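Putative dehydrogenase (Pseudomonas fluorescens, PDB 6UUG) oxidises methanesulfinate as MsuC, a two-component flavin-dependent monooxygenase of bacterial methyl-sulfur assimilation. Local coordinates at residues A298-F303 with F362-A367; Q353-C358 with R378-L383; E308-L313 with V348-Q353; F95-S100 with I263-F268. All blocks are in the same frame, centred on the assembly; numbering follows the deposited sequence.

Contact 1. Residues A298-F303 with F362-A367; sequences AHYGEF and FEVTGA
Val364 presents both of its methyls to three aromatic side chains of helix 294-327, and this apolar meeting carries most of the contact. CG2 approaches the phenol of Tyr300, lying 3.4 Å from Tyr300 CE2 and 3.5 Å from Tyr300 OH, while the same methyl reaches Phe303 only at the edge of its ring, 4.1 Å from CE2. The other methyl, CG1, sits against the stem of the imidazole, 3.5 Å from His299 CB. With chi1 at -59°, Val364 places CG1 beside its own backbone N and CG2 between N and the carbonyl carbon, which splits the two methyls between His299 on one hand and Tyr300 with Phe303 on the other.

The architecture is that of the helical C-terminal domain of the acyl-CoA dehydrogenase family: 362-365 is a single short turn following helix 333-360, and it docks on the early part of helix 294-327. The turn stops at Gly366, whose positive phi would jam a side chain against the preceding carbonyl O, although its N still bonds to Phe362 O.

The polar part of the contact is Glu363 beside His299. Glu363 OE2 comes to 3.3 Å from His299 NE2, the carboxylate turned 74° from the imidazole plane. That nitrogen is hydrogen-bonded to Asp393 of the second subunit, and His299 ND1 to Arg360, so both ring nitrogens have partners and the rotation of the imidazole is fixed. Tyr300 OH bonds to Thr275 of helix 247-277, which also takes part in a bond with Val364 O.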
loop_
_atom_site.group_PDB
_atom_site.type_symbol
_atom_site.label_atom_id
_atom_site.label_comp_id
_atom_site.label_asym_id
_atom_site.label_seq_id
_atom_site.Cartn_x
_atom_site.Cartn_y
_atom_site.Cartn_z
ATOM N N ALA A 298 1.230 16.944 -0.975
ATOM C CA ALA A 298 1.392 15.617 -1.566
ATOM C C ALA A 298 0.184 14.734 -1.266
ATOM O O ALA A 298 -0.278 13.990 -2.145
ATOM C CB ALA A 298 2.690 14.979 -1.078
ATOM N N HIS A 299 -0.359 14.821 -0.045
ATOM C CA HIS A 299 -1.605 14.118 0.270
ATOM C C HIS A 299 -2.720 14.517 -0.678
ATOM O O HIS A 299 -3.442 13.662 -1.194
ATOM C CB HIS A 299 -2.069 14.402 1.694
ATOM C CG HIS A 299 -1.354 13.607 2.735
ATOM N ND1 HIS A 299 -1.362 12.230 2.749
ATOM C CD2 HIS A 299 -0.616 13.996 3.799
ATOM C CE1 HIS A 299 -0.661 11.802 3.786
ATOM N NE2 HIS A 299 -0.204 12.852 4.444
ATOM N N TYR A 300 -2.910 15.825 -0.884
ATOM C CA TYR A 300 -3.974 16.259 -1.788
ATOM C C TYR A 300 -3.730 15.802 -3.219
ATOM O O TYR A 300 -4.694 15.490 -3.931
ATOM C CB TYR A 300 -4.150 17.781 -1.707
ATOM C CG TYR A 300 -5.121 18.145 -0.603
ATOM C CD1 TYR A 300 -6.487 18.053 -0.813
ATOM C CD2 TYR A 300 -4.668 18.518 0.672
ATOM C CE1 TYR A 300 -7.390 18.338 0.188
ATOM C CE2 TYR A 300 -5.579 18.828 1.689
ATOM C CZ TYR A 300 -6.928 18.733 1.438
ATOM O OH TYR A 300 -7.845 19.018 2.430
ATOM N N GLY A 301 -2.464 15.746 -3.654
ATOM C CA GLY A 301 -2.167 15.208 -4.974
ATOM C C GLY A 301 -2.517 13.735 -5.093
ATOM O O GLY A 301 -3.027 13.292 -6.118
ATOM N N GLU A 302 -2.257 12.964 -4.043
ATOM C CA GLU A 302 -2.689 11.565 -4.045
ATOM C C GLU A 302 -4.211 11.442 -4.034
ATOM O O GLU A 302 -4.764 10.593 -4.746
ATOM C CB GLU A 302 -2.044 10.825 -2.868
ATOM C CG GLU A 302 -0.533 10.685 -3.074
ATOM C CD GLU A 302 0.170 9.893 -2.003
ATOM O OE1 GLU A 302 -0.248 9.952 -0.834
ATOM O OE2 GLU A 302 1.175 9.241 -2.332
ATOM N N PHE A 303 -4.913 12.280 -3.262
ATOM C CA PHE A 303 -6.374 12.261 -3.330
ATOM C C PHE A 303 -6.849 12.545 -4.753
ATOM O O PHE A 303 -7.793 11.911 -5.247
ATOM C CB PHE A 303 -6.980 13.295 -2.388
ATOM C CG PHE A 303 -6.623 13.093 -0.933
ATOM C CD1 PHE A 303 -6.219 11.853 -0.461
ATOM C CD2 PHE A 303 -6.670 14.158 -0.059
ATOM C CE1 PHE A 303 -5.874 11.678 0.883
ATOM C CE2 PHE A 303 -6.337 13.999 1.282
ATOM C CZ PHE A 303 -5.927 12.756 1.752
ATOM N N PHE A 362 -7.934 12.775 7.374
ATOM C CA PHE A 362 -7.697 13.318 8.701
ATOM C C PHE A 362 -6.263 13.782 8.888
ATOM O O PHE A 362 -6.016 14.632 9.751
ATOM C CB PHE A 362 -8.077 12.286 9.773
ATOM C CG PHE A 362 -9.569 12.147 9.977
ATOM C CD1 PHE A 362 -10.247 12.982 10.860
ATOM C CD2 PHE A 362 -10.303 11.197 9.262
ATOM C CE1 PHE A 362 -11.629 12.865 11.055
ATOM C CE2 PHE A 362 -11.692 11.068 9.453
ATOM C CZ PHE A 362 -12.356 11.905 10.345
ATOM N N GLU A 363 -5.317 13.268 8.099
ATOM C CA GLU A 363 -3.932 13.737 8.211
ATOM C C GLU A 363 -3.731 15.150 7.666
ATOM O O GLU A 363 -2.699 15.764 7.954
ATOM C CB GLU A 363 -2.977 12.794 7.490
ATOM C CG GLU A 363 -2.856 11.434 8.147
ATOM C CD GLU A 363 -1.631 10.676 7.671
ATOM O OE1 GLU A 363 -1.709 9.434 7.585
ATOM O OE2 GLU A 363 -0.590 11.317 7.393
ATOM N N VAL A 364 -4.658 15.668 6.870
ATOM C CA VAL A 364 -4.566 17.048 6.400
ATOM C C VAL A 364 -5.597 17.962 7.027
ATOM O O VAL A 364 -5.520 19.181 6.809
ATOM C CB VAL A 364 -4.653 17.149 4.861
ATOM C CG1 VAL A 364 -3.525 16.344 4.205
ATOM C CG2 VAL A 364 -6.018 16.720 4.375
ATOM N N THR A 365 -6.557 17.434 7.784
ATOM C CA THR A 365 -7.458 18.289 8.548
ATOM C C THR A 365 -6.982 18.458 9.990
ATOM O O THR A 365 -7.094 19.552 10.547
ATOM C CB THR A 365 -8.899 17.754 8.503
ATOM O OG1 THR A 365 -8.967 16.433 9.058
ATOM C CG2 THR A 365 -9.404 17.721 7.078
ATOM N N GLY A 366 -6.438 17.410 10.609
ATOM C CA GLY A 366 -5.706 17.567 11.858
ATOM C C GLY A 366 -6.514 17.221 13.099
ATOM O O GLY A 366 -7.678 16.809 13.046
ATOM N N ALA A 367 -5.862 17.445 14.249
ATOM C CA ALA A 367 -6.348 16.914 15.519
ATOM C C ALA A 367 -7.665 17.545 15.960
ATOM O O ALA A 367 -8.443 16.907 16.675
ATOM C CB ALA A 367 -5.289 17.108 16.608
#

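Contact 2. Residues Q353-C358 with R378-L383; sequences QGLEIC and RHWRNL
A bridging water joins Trp380 to Cys358: it accepts from Trp380 N at 2.9 Å and donates to Cys358 O at 3.0 Å. Both groups belong to helix ends, the N-H to the first turn of helix 378-386 and the carbonyl to the last turns of helix 333-360, and the water links them where the segments come nearest.

Elsewhere the two antiparallel segments, their axes 9.0 Å apart, meet through carbon and sulfur. Leu355 CD1 lies over a face of the Trp380 indole in a CH-pi contact, 3.8 Å from the centroid of the five-membered ring. Trp380 CG is anti to the backbone N (chi1 -174°), which sets that ring against Leu355 CD1, the two side chains meeting obliquely. Leu383 CD2 settles on the backbone, 3.4 Å from Leu355 N, where Gly354 leaves space that a beta carbon would make tight. Cys358 SG rests 3.9 Å from His379 CB, whose imidazole bonds Glu270 through NE2.

Trp380 also stacks on Trp380 of the second subunit, which places the pair at a subunit interface. The contact within the chain therefore rests mainly on apolar packing, with the water supplying partners for Cys358 O and Trp380 N.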
loop_
_atom_site.group_PDB
_atom_site.type_symbol
_atom_site.label_atom_id
_atom_site.label_comp_id
_atom_site.label_asym_id
_atom_site.label_seq_id
_atom_site.Cartn_x
_atom_site.Cartn_y
_atom_site.Cartn_z
ATOM N N GLN A 353 -10.098 2.870 -3.100
ATOM C CA GLN A 353 -9.508 4.201 -3.085
ATOM C C GLN A 353 -10.409 5.202 -2.366
ATOM O O GLN A 353 -9.913 6.144 -1.731
ATOM C CB GLN A 353 -9.211 4.649 -4.516
ATOM C CG GLN A 353 -8.109 3.828 -5.199
ATOM C CD GLN A 353 -7.837 4.328 -6.615
ATOM O OE1 GLN A 353 -8.532 3.959 -7.551
ATOM N NE2 GLN A 353 -6.837 5.183 -6.763
ATOM N N GLY A 354 -11.724 5.022 -2.451
ATOM C CA GLY A 354 -12.627 5.893 -1.718
ATOM C C GLY A 354 -12.435 5.774 -0.214
ATOM O O GLY A 354 -12.372 6.773 0.500
ATOM N N LEU A 355 -12.354 4.538 0.290
ATOM C CA LEU A 355 -12.232 4.383 1.737
ATOM C C LEU A 355 -10.913 4.949 2.231
ATOM O O LEU A 355 -10.856 5.533 3.326
ATOM C CB LEU A 355 -12.383 2.901 2.123
ATOM C CG LEU A 355 -12.578 2.627 3.614
ATOM C CD1 LEU A 355 -13.955 3.109 4.075
ATOM C CD2 LEU A 355 -12.409 1.129 3.860
ATOM N N GLU A 356 -9.863 4.833 1.411
ATOM C CA GLU A 356 -8.560 5.388 1.770
ATOM C C GLU A 356 -8.611 6.912 1.881
ATOM O O GLU A 356 -8.029 7.495 2.803
ATOM C CB GLU A 356 -7.523 4.953 0.740
ATOM C CG GLU A 356 -6.146 5.605 0.908
ATOM C CD GLU A 356 -5.445 5.218 2.208
ATOM O OE1 GLU A 356 -4.425 5.867 2.539
ATOM O OE2 GLU A 356 -5.901 4.277 2.898
ATOM N N ILE A 357 -9.304 7.580 0.952
ATOM C CA ILE A 357 -9.468 9.031 1.076
ATOM C C ILE A 357 -10.209 9.386 2.366
ATOM O O ILE A 357 -9.829 10.321 3.086
ATOM C CB ILE A 357 -10.185 9.597 -0.166
ATOM C CG1 ILE A 357 -9.297 9.444 -1.395
ATOM C CG2 ILE A 357 -10.579 11.056 0.061
ATOM C CD1 ILE A 357 -10.022 9.791 -2.714
ATOM N N CYS A 358 -11.296 8.673 2.671
ATOM C CA CYS A 358 -12.092 9.003 3.843
ATOM C C CYS A 358 -11.308 8.799 5.140
ATOM O O CYS A 358 -11.625 9.432 6.151
ATOM C CB CYS A 358 -13.366 8.166 3.876
ATOM S SG CYS A 358 -14.528 8.540 2.530
ATOM N N ARG A 378 -18.189 10.458 9.466
ATOM C CA ARG A 378 -19.397 9.846 8.911
ATOM C C ARG A 378 -19.168 9.338 7.487
ATOM O O ARG A 378 -19.717 8.296 7.108
ATOM C CB ARG A 378 -20.574 10.836 8.965
ATOM C CG ARG A 378 -20.551 11.981 7.942
ATOM C CD ARG A 378 -21.603 13.052 8.269
ATOM N NE ARG A 378 -21.632 14.109 7.256
ATOM C CZ ARG A 378 -20.720 15.073 7.170
ATOM N NH1 ARG A 378 -19.714 15.122 8.041
ATOM N NH2 ARG A 378 -20.804 15.994 6.217
ATOM N N HIS A 379 -18.342 10.030 6.699
ATOM C CA HIS A 379 -18.041 9.541 5.356
ATOM C C HIS A 379 -17.365 8.180 5.424
ATOM O O HIS A 379 -17.786 7.237 4.753
ATOM C CB HIS A 379 -17.148 10.527 4.603
ATOM C CG HIS A 379 -17.660 11.936 4.604
ATOM N ND1 HIS A 379 -18.793 12.317 3.917
ATOM C CD2 HIS A 379 -17.177 13.059 5.188
ATOM C CE1 HIS A 379 -18.993 13.612 4.089
ATOM N NE2 HIS A 379 -18.029 14.086 4.860
ATOM N N TRP A 380 -16.314 8.056 6.243
ATOM C CA TRP A 380 -15.659 6.755 6.387
ATOM C C TRP A 380 -16.649 5.697 6.880
ATOM O O TRP A 380 -16.701 4.587 6.339
ATOM C CB TRP A 380 -14.449 6.857 7.337
ATOM C CG TRP A 380 -13.631 5.564 7.405
ATOM C CD1 TRP A 380 -12.557 5.218 6.621
ATOM C CD2 TRP A 380 -13.848 4.457 8.296
ATOM N NE1 TRP A 380 -12.098 3.957 6.975
ATOM C CE2 TRP A 380 -12.876 3.472 7.994
ATOM C CE3 TRP A 380 -14.766 4.205 9.322
ATOM C CZ2 TRP A 380 -12.786 2.257 8.702
ATOM C CZ3 TRP A 380 -14.673 2.990 10.030
ATOM C CH2 TRP A 380 -13.705 2.028 9.690
ATOM N N ARG A 381 -17.447 6.018 7.911
ATOM C CA ARG A 381 -18.370 5.011 8.452
ATOM C C ARG A 381 -19.390 4.564 7.414
ATOM O O ARG A 381 -19.734 3.376 7.332
ATOM C CB ARG A 381 -19.111 5.552 9.675
ATOM C CG ARG A 381 -18.274 5.616 10.920
ATOM C CD ARG A 381 -19.159 5.981 12.105
ATOM N NE ARG A 381 -19.427 7.413 12.184
ATOM C CZ ARG A 381 -20.581 8.003 11.874
ATOM N NH1 ARG A 381 -21.622 7.299 11.434
ATOM N NH2 ARG A 381 -20.694 9.318 12.014
ATOM N N ASN A 382 -19.926 5.515 6.652
ATOM C CA ASN A 382 -20.903 5.176 5.623
ATOM C C ASN A 382 -20.282 4.279 4.562
ATOM O O ASN A 382 -20.870 3.273 4.150
ATOM C CB ASN A 382 -21.446 6.461 4.989
ATOM C CG ASN A 382 -22.360 7.231 5.925
ATOM O OD1 ASN A 382 -22.900 6.668 6.875
ATOM N ND2 ASN A 382 -22.543 8.523 5.653
ATOM N N LEU A 383 -19.098 4.645 4.087
ATOM C CA LEU A 383 -18.468 3.850 3.045
ATOM C C LEU A 383 -17.987 2.516 3.596
ATOM O O LEU A 383 -18.092 1.491 2.923
ATOM C CB LEU A 383 -17.315 4.637 2.420
ATOM C CG LEU A 383 -16.692 4.101 1.142
ATOM C CD1 LEU A 383 -17.756 3.888 0.084
ATOM C CD2 LEU A 383 -15.643 5.103 0.657
HETATM O O HOH W 1 -14.480 10.248 6.843
#

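Contact 3. Residues E308-L313 with V348-Q353; sequences EGIRLL and VAASRQ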
loop_
_atom_site.group_PDB
_atom_site.type_symbol
_atom_site.label_atom_id
_atom_site.label_comp_id
_atom_site.label_asym_id
_atom_site.label_seq_id
_atom_site.Cartn_x
_atom_site.Cartn_y
_atom_site.Cartn_z
ATOM N N GLU A 308 -9.606 11.123 -9.654
ATOM C CA GLU A 308 -9.706 11.226 -11.108
ATOM C C GLU A 308 -9.852 9.848 -11.749
ATOM O O GLU A 308 -10.690 9.654 -12.639
ATOM C CB GLU A 308 -8.492 11.967 -11.666
ATOM C CG GLU A 308 -8.556 13.470 -11.407
ATOM C CD GLU A 308 -9.629 14.163 -12.240
ATOM O OE1 GLU A 308 -9.300 14.634 -13.356
ATOM O OE2 GLU A 308 -10.791 14.247 -11.786
ATOM N N GLY A 309 -9.063 8.878 -11.296
ATOM C CA GLY A 309 -9.197 7.523 -11.812
ATOM C C GLY A 309 -10.567 6.921 -11.553
ATOM O O GLY A 309 -11.157 6.302 -12.447
ATOM N N ILE A 310 -11.089 7.082 -10.320
ATOM C CA ILE A 310 -12.428 6.566 -10.006
ATOM C C ILE A 310 -13.466 7.227 -10.903
ATOM O O ILE A 310 -14.341 6.560 -11.467
ATOM C CB ILE A 310 -12.787 6.800 -8.527
ATOM C CG1 ILE A 310 -11.805 6.114 -7.594
ATOM C CG2 ILE A 310 -14.176 6.235 -8.241
ATOM C CD1 ILE A 310 -11.932 6.649 -6.199
ATOM N N ARG A 311 -13.393 8.555 -11.021
ATOM C CA ARG A 311 -14.384 9.285 -11.813
ATOM C C ARG A 311 -14.481 8.731 -13.231
ATOM O O ARG A 311 -15.578 8.464 -13.727
ATOM C CB ARG A 311 -14.026 10.774 -11.850
ATOM C CG ARG A 311 -14.350 11.522 -10.545
ATOM C CD ARG A 311 -13.629 12.875 -10.496
ATOM N NE ARG A 311 -13.987 13.634 -9.290
ATOM C CZ ARG A 311 -13.228 14.580 -8.740
ATOM N NH1 ARG A 311 -12.061 14.903 -9.284
ATOM N NH2 ARG A 311 -13.643 15.220 -7.653
ATOM N N LEU A 312 -13.337 8.558 -13.906
ATOM C CA LEU A 312 -13.404 8.074 -15.285
ATOM C C LEU A 312 -13.952 6.647 -15.363
ATOM O O LEU A 312 -14.714 6.317 -16.291
ATOM C CB LEU A 312 -12.031 8.162 -15.942
ATOM C CG LEU A 312 -11.458 9.574 -16.111
ATOM C CD1 LEU A 312 -10.173 9.499 -16.955
ATOM C CD2 LEU A 312 -12.483 10.527 -16.742
ATOM N N LEU A 313 -13.555 5.775 -14.432
ATOM C CA LEU A 313 -14.068 4.404 -14.462
ATOM C C LEU A 313 -15.571 4.370 -14.223
ATOM O O LEU A 313 -16.298 3.610 -14.882
ATOM C CB LEU A 313 -13.348 3.546 -13.419
ATOM C CG LEU A 313 -11.904 3.148 -13.713
ATOM C CD1 LEU A 313 -11.325 2.565 -12.384
ATOM C CD2 LEU A 313 -11.876 2.115 -14.850
ATOM N N VAL A 348 -14.587 -1.724 -7.533
ATOM C CA VAL A 348 -13.389 -2.020 -6.745
ATOM C C VAL A 348 -12.586 -0.744 -6.497
ATOM O O VAL A 348 -12.178 -0.453 -5.363
ATOM C CB VAL A 348 -12.542 -3.104 -7.431
ATOM C CG1 VAL A 348 -11.203 -3.267 -6.711
ATOM C CG2 VAL A 348 -13.304 -4.426 -7.390
ATOM N N ALA A 349 -12.381 0.062 -7.545
ATOM C CA ALA A 349 -11.622 1.297 -7.382
ATOM C C ALA A 349 -12.334 2.261 -6.444
ATOM O O ALA A 349 -11.709 2.830 -5.535
ATOM C CB ALA A 349 -11.381 1.966 -8.736
ATOM N N ALA A 350 -13.639 2.454 -6.640
ATOM C CA ALA A 350 -14.370 3.381 -5.776
ATOM C C ALA A 350 -14.346 2.913 -4.331
ATOM O O ALA A 350 -14.226 3.727 -3.414
ATOM C CB ALA A 350 -15.812 3.540 -6.241
ATOM N N SER A 351 -14.459 1.602 -4.115
ATOM C CA SER A 351 -14.479 1.067 -2.754
ATOM C C SER A 351 -13.143 1.279 -2.069
ATOM O O SER A 351 -13.075 1.822 -0.955
ATOM C CB SER A 351 -14.816 -0.430 -2.785
ATOM O OG SER A 351 -16.158 -0.641 -3.212
ATOM N N ARG A 352 -12.069 0.814 -2.705
ATOM C CA ARG A 352 -10.764 0.787 -2.049
ATOM C C ARG A 352 -10.160 2.176 -1.965
ATOM O O ARG A 352 -9.703 2.609 -0.895
ATOM C CB ARG A 352 -9.816 -0.127 -2.806
ATOM C CG ARG A 352 -10.150 -1.553 -2.651
ATOM C CD ARG A 352 -9.059 -2.379 -3.251
ATOM N NE ARG A 352 -8.902 -3.610 -2.499
ATOM C CZ ARG A 352 -8.049 -4.564 -2.846
ATOM N NH1 ARG A 352 -7.301 -4.391 -3.925
ATOM N NH2 ARG A 352 -7.951 -5.675 -2.119
ATOM N N GLN A 353 -10.098 2.870 -3.100
ATOM C CA GLN A 353 -9.508 4.201 -3.085
ATOM C C GLN A 353 -10.409 5.202 -2.366
ATOM O O GLN A 353 -9.913 6.144 -1.731
ATOM C CB GLN A 353 -9.211 4.649 -4.516
ATOM C CG GLN A 353 -8.109 3.828 -5.199
ATOM C CD GLN A 353 -7.837 4.328 -6.615
ATOM O OE1 GLN A 353 -8.532 3.959 -7.551
ATOM N NE2 GLN A 353 -6.837 5.183 -6.763
#
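The long antiparallel helix pair 294-327 and 333-360 meets here through Ile310, which points into the face formed by Ala349, Ala350 and Gln353. The segment axes approach to 9.2 Å, with their N-to-C directions 153° apart, and the 348-353 side offers two alanines. Ile310 spreads its branches over them: CG2, anti to the backbone N, touches Ala350 CB at 3.7 Å, whereas CD1, at the end of the other branch, reaches Gln353 CB at 3.8 Å and passes near the carbonyl of Ala349. One turn on, Leu313 CD1 meets Ala349 CB at 3.7 Å. The Gln353 side chain extends alongside Ile310, running in the opposite direction.

An alanine at Ile310 would remove both branches and is likely to open a gap against Ala350 and Gln353, leaving Leu313 as the main apolar grip on this face.

On the flank of helix 294-327, Arg311 NH1 donates to Glu308 OE2 at 2.9 Å, a salt bridge lying close to the guanidinium plane; Glu308 also pairs with Arg316 of the third subunit. Apolar packing between consecutive antiparallel helices belongs to the helical C-terminal domain of the acyl-CoA dehydrogenase fold.

Contact 4. Residues F95-S100 with I263-F268; sequences FAKVDS and IAEGAF
Lys97 and Gly266 make the closest backbone approach, their alpha carbons 3.9 Å apart. Gly266 CA points a C-H at Lys97 O, 3.4 Å away and with an angle of 157° at the hydrogen. A beta carbon on Gly266 would collide with that oxygen, so the lack of a side chain is what lets the backbone at Lys97 lie directly on helix 247-277. The Lys97 side chain then runs out extended: its CB lies 4.0 Å from Gly266 CA, and CE reaches 3.3 Å from Glu265 OE1. Lys97 NZ stays at 4.0 Å from Glu265 OE1, beyond salt-bridge range. An alanine in place of Lys97 keeps CB but ends there, which would probably leave Gly266 N without the CG beside it and Glu265 OE1 without CE and the nearby positive charge.

Toward Ile263, Ser100 CB packs 3.7 Å from Ile263 CD1, and Ala96 O lies 3.7 Å from Ile263 CA.

In the next shell, Arg311 and Arg93 both form salt bridges with Glu265 OE2 and probably help hold the carboxylate in place. Ser100 OG bonds to Gln213. Asp99, at the N-cap of helix 100-119, caps Ile102 N and pairs with Arg50, while Phe95 O accepts from Val98 N and Asp99 N to shape the turn.

The contact joins the corner between helices 85-96 and 100-119 to helix 247-277, with helices 32-53, 294-327 and 378-386 packed around it.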
loop_
_atom_site.group_PDB
_atom_site.type_symbol
_atom_site.label_atom_id
_atom_site.label_comp_id
_atom_site.label_asym_id
_atom_site.label_seq_id
_atom_site.Cartn_x
_atom_site.Cartn_y
_atom_site.Cartn_z
ATOM N N PHE A 95 -26.263 13.412 -4.437
ATOM C CA PHE A 95 -26.811 13.312 -3.084
ATOM C C PHE A 95 -25.788 12.702 -2.133
ATOM O O PHE A 95 -25.639 13.156 -0.993
ATOM C CB PHE A 95 -28.087 12.474 -3.069
ATOM C CG PHE A 95 -29.286 13.166 -3.655
ATOM C CD1 PHE A 95 -29.444 14.535 -3.525
ATOM C CD2 PHE A 95 -30.249 12.441 -4.332
ATOM C CE1 PHE A 95 -30.559 15.178 -4.075
ATOM C CE2 PHE A 95 -31.367 13.074 -4.872
ATOM C CZ PHE A 95 -31.512 14.439 -4.738
ATOM N N ALA A 96 -25.043 11.699 -2.603
ATOM C CA ALA A 96 -24.095 10.997 -1.740
ATOM C C ALA A 96 -22.960 11.887 -1.247
ATOM O O ALA A 96 -22.343 11.564 -0.223
ATOM C CB ALA A 96 -23.528 9.778 -2.471
ATOM N N LYS A 97 -22.675 12.994 -1.938
ATOM C CA LYS A 97 -21.659 13.917 -1.445
ATOM C C LYS A 97 -22.040 14.492 -0.086
ATOM O O LYS A 97 -21.152 14.787 0.728
ATOM C CB LYS A 97 -21.442 15.051 -2.441
ATOM C CG LYS A 97 -20.883 14.622 -3.772
ATOM C CD LYS A 97 -20.854 15.807 -4.745
ATOM C CE LYS A 97 -20.360 15.373 -6.082
ATOM N NZ LYS A 97 -20.105 16.561 -6.975
ATOM N N VAL A 98 -23.341 14.633 0.189
ATOM C CA VAL A 98 -23.803 15.300 1.403
ATOM C C VAL A 98 -24.552 14.335 2.319
ATOM O O VAL A 98 -24.555 14.511 3.544
ATOM C CB VAL A 98 -24.694 16.519 1.074
ATOM C CG1 VAL A 98 -23.920 17.551 0.270
ATOM C CG2 VAL A 98 -25.938 16.095 0.325
ATOM N N ASP A 99 -25.193 13.313 1.748
ATOM C CA ASP A 99 -26.119 12.492 2.530
ATOM C C ASP A 99 -26.267 11.131 1.841
ATOM O O ASP A 99 -27.146 10.950 0.996
ATOM C CB ASP A 99 -27.455 13.200 2.663
ATOM C CG ASP A 99 -28.411 12.496 3.606
ATOM O OD1 ASP A 99 -28.176 11.316 3.972
ATOM O OD2 ASP A 99 -29.415 13.149 3.986
ATOM N N SER A 100 -25.410 10.187 2.219
ATOM C CA SER A 100 -25.410 8.911 1.516
ATOM C C SER A 100 -26.632 8.069 1.849
ATOM O O SER A 100 -26.968 7.179 1.068
ATOM C CB SER A 100 -24.138 8.128 1.830
ATOM O OG SER A 100 -24.065 7.847 3.207
ATOM N N ILE A 263 -19.567 9.749 -1.958
ATOM C CA ILE A 263 -19.096 9.861 -0.573
ATOM C C ILE A 263 -17.652 10.364 -0.532
ATOM O O ILE A 263 -17.317 11.290 0.219
ATOM C CB ILE A 263 -19.233 8.510 0.149
ATOM C CG1 ILE A 263 -20.701 8.145 0.385
ATOM C CG2 ILE A 263 -18.474 8.551 1.467
ATOM C CD1 ILE A 263 -20.892 6.668 0.759
ATOM N N ALA A 264 -16.775 9.755 -1.339
ATOM C CA ALA A 264 -15.377 10.182 -1.395
ATOM C C ALA A 264 -15.245 11.635 -1.853
ATOM O O ALA A 264 -14.415 12.384 -1.321
ATOM C CB ALA A 264 -14.586 9.245 -2.312
ATOM N N GLU A 265 -16.055 12.052 -2.841
ATOM C CA GLU A 265 -15.992 13.435 -3.315
ATOM C C GLU A 265 -16.468 14.408 -2.241
ATOM O O GLU A 265 -15.899 15.495 -2.074
ATOM C CB GLU A 265 -16.838 13.591 -4.591
ATOM C CG GLU A 265 -16.230 12.925 -5.816
ATOM C CD GLU A 265 -17.050 13.130 -7.079
ATOM O OE1 GLU A 265 -18.284 12.961 -7.037
ATOM O OE2 GLU A 265 -16.432 13.447 -8.121
ATOM N N GLY A 266 -17.498 14.031 -1.486
ATOM C CA GLY A 266 -17.980 14.922 -0.442
ATOM C C GLY A 266 -16.997 15.017 0.708
ATOM O O GLY A 266 -16.743 16.106 1.240
ATOM N N ALA A 267 -16.400 13.883 1.077
ATOM C CA ALA A 267 -15.356 13.878 2.098
ATOM C C ALA A 267 -14.186 14.756 1.683
ATOM O O ALA A 267 -13.671 15.554 2.477
ATOM C CB ALA A 267 -14.879 12.445 2.352
ATOM N N PHE A 268 -13.747 14.611 0.428
ATOM C CA PHE A 268 -12.655 15.418 -0.092
ATOM C C PHE A 268 -12.983 16.903 -0.009
ATOM O O PHE A 268 -12.162 17.705 0.446
ATOM C CB PHE A 268 -12.373 15.013 -1.542
ATOM C CG PHE A 268 -11.453 15.943 -2.280
ATOM C CD1 PHE A 268 -10.077 15.764 -2.235
ATOM C CD2 PHE A 268 -11.970 16.960 -3.082
ATOM C CE1 PHE A 268 -9.211 16.619 -2.939
ATOM C CE2 PHE A 268 -11.119 17.809 -3.797
ATOM C CZ PHE A 268 -9.739 17.639 -3.721
#

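Contacts 1, 2 and 3 all lie in the C-terminal helical domain, while contact 4 ties that domain to the N-terminal one. Contact 4 is the neighbour of contact 2, with centres about 9 Å apart: Ala267 touches both Cys358 and His379, and Ile263 lies against His379. Contacts 2 and 3 follow along helix 333-360, their centres about 12 Å apart. Helix 294-327 carries both contact 3 and contact 1, whose centres are about 18 Å apart. Arg311 NE lies 2.7 Å from Glu265 OE2, joining contacts 3 and 4, and Phe268 packs on Tyr300 and Phe303 of contact 1. Contacts 1 and 2 both reach the second subunit, contacts 1, 3 and, through Phe268, 4 the third.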